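Local coordinates for DUF3863 domain-containing protein (Parabacteroides distasonis, PDB 3LM3) that is of unknown function but probably acts on carbohydrates as a glycoside hydrolase or deacetylase, at residues W218-F222 / I223-R227. Numbering follows the deposited sequence.
Sequences WTMDF and ICARR
D221 meets I223 and C224 in an N-cap, the motif in which a polar side chain just before a helix takes up a backbone N-H of its first turn. Here the helix is a short one, 222-225, entered from the loop that follows strand 213-216. With CG anti to the backbone N (chi1 -179°), the carboxylate of D221 swings forward over the helix start, and OD1 accepts from I223 N at 3.0 Å, a weak and bent bond. D221 OD1 also lies 3.6 Å from I223 CB, while sulfur covers one face of the carboxylate, D221 CG being 3.6 Å from C224 SG. OD2 is hydrogen-bonded to the hydroxyl of S353, whereas OD1 lies near the like-charged carboxylate of E345. An alanine here would probably leave I223 N with a weak bond to E345, S353 OG without its carboxylate partner and the sulfur without the face it packs on. The backbone of D221 adds the first helical bond, A225 N to D221 O at 3.0 Å, and beside it the CB of selenomethionine M220 packs on A225 CB at 3.9 Å. The CB of F222 points away from the turn, and its ring meets those of W174, F343 and W361. At the far end R226 folds back through a bend at chi3 (-59°), and R226 NE donates to a lone pair of I223 O at 2.8 Å, the acceptor lying nearly in the guanidinium plane.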
ATOM      1  N   TRP A 218      -1.161   1.920  -1.373  1.00  7.26           N
ATOM      2  CA  TRP A 218      -1.371   2.850  -2.476  1.00  7.27           C
ATOM      3  C   TRP A 218      -0.228   2.767  -3.476  1.00  6.46           C
ATOM      4  O   TRP A 218       0.916   3.113  -3.169  1.00  7.99           O
ATOM      5  CB  TRP A 218      -1.438   4.311  -2.006  1.00  7.58           C
ATOM      6  CG  TRP A 218      -2.479   4.724  -1.028  1.00  8.59           C
ATOM      7  CD1 TRP A 218      -3.638   5.386  -1.312  1.00  9.29           C
ATOM      8  CD2 TRP A 218      -2.442   4.568   0.387  1.00  9.71           C
ATOM      9  NE1 TRP A 218      -4.323   5.647  -0.160  1.00 10.15           N
ATOM     10  CE2 TRP A 218      -3.599   5.177   0.903  1.00  9.20           C
ATOM     11  CE3 TRP A 218      -1.533   3.990   1.269  1.00 10.99           C
ATOM     12  CZ2 TRP A 218      -3.891   5.189   2.265  1.00 11.36           C
ATOM     13  CZ3 TRP A 218      -1.820   4.015   2.633  1.00 14.40           C
ATOM     14  CH2 TRP A 218      -3.000   4.605   3.107  1.00 13.92           C
ATOM     15  N   THR A 219      -0.509   2.388  -4.700  1.00  7.97           N
ATOM     16  CA  THR A 219       0.535   2.322  -5.719  1.00  7.76           C
ATOM     17  C   THR A 219       1.081   3.724  -5.992  1.00  6.63           C
ATOM     18  O   THR A 219       0.325   4.634  -6.334  1.00  7.77           O
ATOM     19  CB  THR A 219      -0.004   1.699  -6.998  1.00  8.06           C
ATOM     20  OG1 THR A 219      -0.501   0.383  -6.699  1.00  8.53           O
ATOM     21  CG2 THR A 219       1.083   1.641  -8.092  1.00  7.65           C
HETATM   22  N   MSE A 220       2.399   3.849  -5.874  1.00  6.54           N
HETATM   23  CA  MSE A 220       3.102   5.108  -6.102  1.00  6.11           C
HETATM   24  C   MSE A 220       3.597   5.276  -7.528  1.00  6.77           C
HETATM   25  O   MSE A 220       3.983   4.312  -8.192  1.00  7.17           O
HETATM   26  CB  MSE A 220       4.312   5.211  -5.192  1.00  7.30           C
HETATM   27  CG  MSE A 220       3.989   5.334  -3.738  1.00  8.66           C
HETATM   28 SE   MSE A 220       3.046   6.954  -3.315  0.75 12.91          SE
HETATM   29  CE  MSE A 220       1.289   6.301  -3.354  1.00 20.81           C
ATOM     30  N   ASP A 221       3.654   6.536  -7.957  1.00  7.00           N
ATOM     31  CA  ASP A 221       4.495   6.892  -9.097  1.00  6.15           C
ATOM     32  C   ASP A 221       5.904   6.918  -8.525  1.00  6.90           C
ATOM     33  O   ASP A 221       6.228   7.751  -7.684  1.00  7.34           O
ATOM     34  CB  ASP A 221       4.063   8.242  -9.637  1.00  5.63           C
ATOM     35  CG  ASP A 221       4.880   8.671 -10.864  1.00  6.57           C
ATOM     36  OD1 ASP A 221       6.092   8.349 -10.900  1.00  7.33           O
ATOM     37  OD2 ASP A 221       4.305   9.309 -11.802  1.00  7.39           O
ATOM     38  N   PHE A 222       6.747   5.995  -8.989  1.00  6.29           N
ATOM     39  CA  PHE A 222       8.078   5.843  -8.404  1.00  5.92           C
ATOM     40  C   PHE A 222       8.916   7.114  -8.487  1.00  7.56           C
ATOM     41  O   PHE A 222       9.713   7.408  -7.589  1.00  8.52           O
ATOM     42  CB  PHE A 222       8.848   4.701  -9.074  1.00  6.40           C
ATOM     43  CG  PHE A 222       8.337   3.323  -8.756  1.00  5.95           C
ATOM     44  CD1 PHE A 222       8.311   2.867  -7.454  1.00  6.64           C
ATOM     45  CD2 PHE A 222       8.049   2.421  -9.768  1.00  7.62           C
ATOM     46  CE1 PHE A 222       7.914   1.584  -7.166  1.00  6.80           C
ATOM     47  CE2 PHE A 222       7.648   1.121  -9.478  1.00  7.11           C
ATOM     48  CZ  PHE A 222       7.621   0.699  -8.184  1.00  8.13           C
ATOM     49  N   ILE A 223       8.752   7.890  -9.548  1.00  6.08           N
ATOM     50  CA  ILE A 223       9.503   9.145  -9.672  1.00  7.07           C
ATOM     51  C   ILE A 223       9.073  10.137  -8.586  1.00  8.32           C
ATOM     52  O   ILE A 223       9.918  10.770  -7.938  1.00  9.06           O
ATOM     53  CB  ILE A 223       9.371   9.720 -11.096  1.00  7.51           C
ATOM     54  CG1 ILE A 223      10.178   8.802 -12.056  1.00 11.60           C
ATOM     55  CG2 ILE A 223       9.903  11.147 -11.159  1.00  7.59           C
ATOM     56  CD1 ILE A 223       9.928   9.035 -13.522  1.00 13.26           C
ATOM     57  N   CYS A 224       7.777  10.267  -8.342  1.00  6.85           N
ATOM     58  CA  CYS A 224       7.295  11.167  -7.307  1.00  6.44           C
ATOM     59  C   CYS A 224       7.739  10.724  -5.917  1.00  6.80           C
ATOM     60  O   CYS A 224       8.057  11.548  -5.049  1.00  7.61           O
ATOM     61  CB  CYS A 224       5.778  11.253  -7.334  1.00  6.91           C
ATOM     62  SG  CYS A 224       5.067  11.738  -8.942  1.00  8.29           S
ATOM     63  N   ALA A 225       7.751   9.408  -5.706  1.00  7.38           N
ATOM     64  CA  ALA A 225       7.962   8.826  -4.379  1.00  7.49           C
ATOM     65  C   ALA A 225       9.395   8.858  -3.916  1.00  8.76           C
ATOM     66  O   ALA A 225       9.664   8.510  -2.770  1.00  9.60           O
ATOM     67  CB  ALA A 225       7.409   7.387  -4.363  1.00  8.79           C
ATOM     68  N   ARG A 226      10.347   9.265  -4.760  1.00  8.17           N
ATOM     69  CA  ARG A 226      11.733   9.442  -4.338  1.00  8.76           C
ATOM     70  C   ARG A 226      11.854  10.470  -3.233  1.00 11.59           C
ATOM     71  O   ARG A 226      12.734  10.361  -2.390  1.00 12.52           O
ATOM     72  CB  ARG A 226      12.621   9.944  -5.494  1.00 11.06           C
ATOM     73  CG  ARG A 226      12.754   9.022  -6.661  1.00 13.67           C
ATOM     74  CD  ARG A 226      13.466   9.753  -7.808  1.00 10.70           C
ATOM     75  NE  ARG A 226      12.719  10.943  -8.205  1.00 11.61           N
ATOM     76  CZ  ARG A 226      13.213  12.142  -8.502  1.00 13.25           C
ATOM     77  NH1 ARG A 226      14.531  12.369  -8.532  1.00 16.54           N
ATOM     78  NH2 ARG A 226      12.398  13.127  -8.812  1.00 14.67           N
ATOM     79  N   ARG A 227      11.013  11.491  -3.253  1.00 11.05           N
ATOM     80  CA  ARG A 227      11.080  12.613  -2.295  0.60 11.62           C
ATOM     81  C   ARG A 227      10.523  12.268  -0.931  1.00 10.25           C
ATOM     82  O   ARG A 227       9.705  11.416  -0.814  1.00 10.50           O
ATOM     83  CB  ARG A 227      10.263  13.799  -2.797  0.60 13.28           C
ATOM     84  CG  ARG A 227      10.989  14.745  -3.699  0.60 13.29           C
ATOM     85  CD  ARG A 227      11.382  14.109  -5.032  0.60 10.30           C
ATOM     86  NE  ARG A 227      12.213  15.025  -5.815  0.60 12.27           N
ATOM     87  CZ  ARG A 227      11.781  16.124  -6.460  0.60 18.58           C
ATOM     88  NH1 ARG A 227      10.518  16.506  -6.429  0.60 13.43           N
ATOM     89  NH2 ARG A 227      12.661  16.870  -7.115  0.60 18.99           N
TER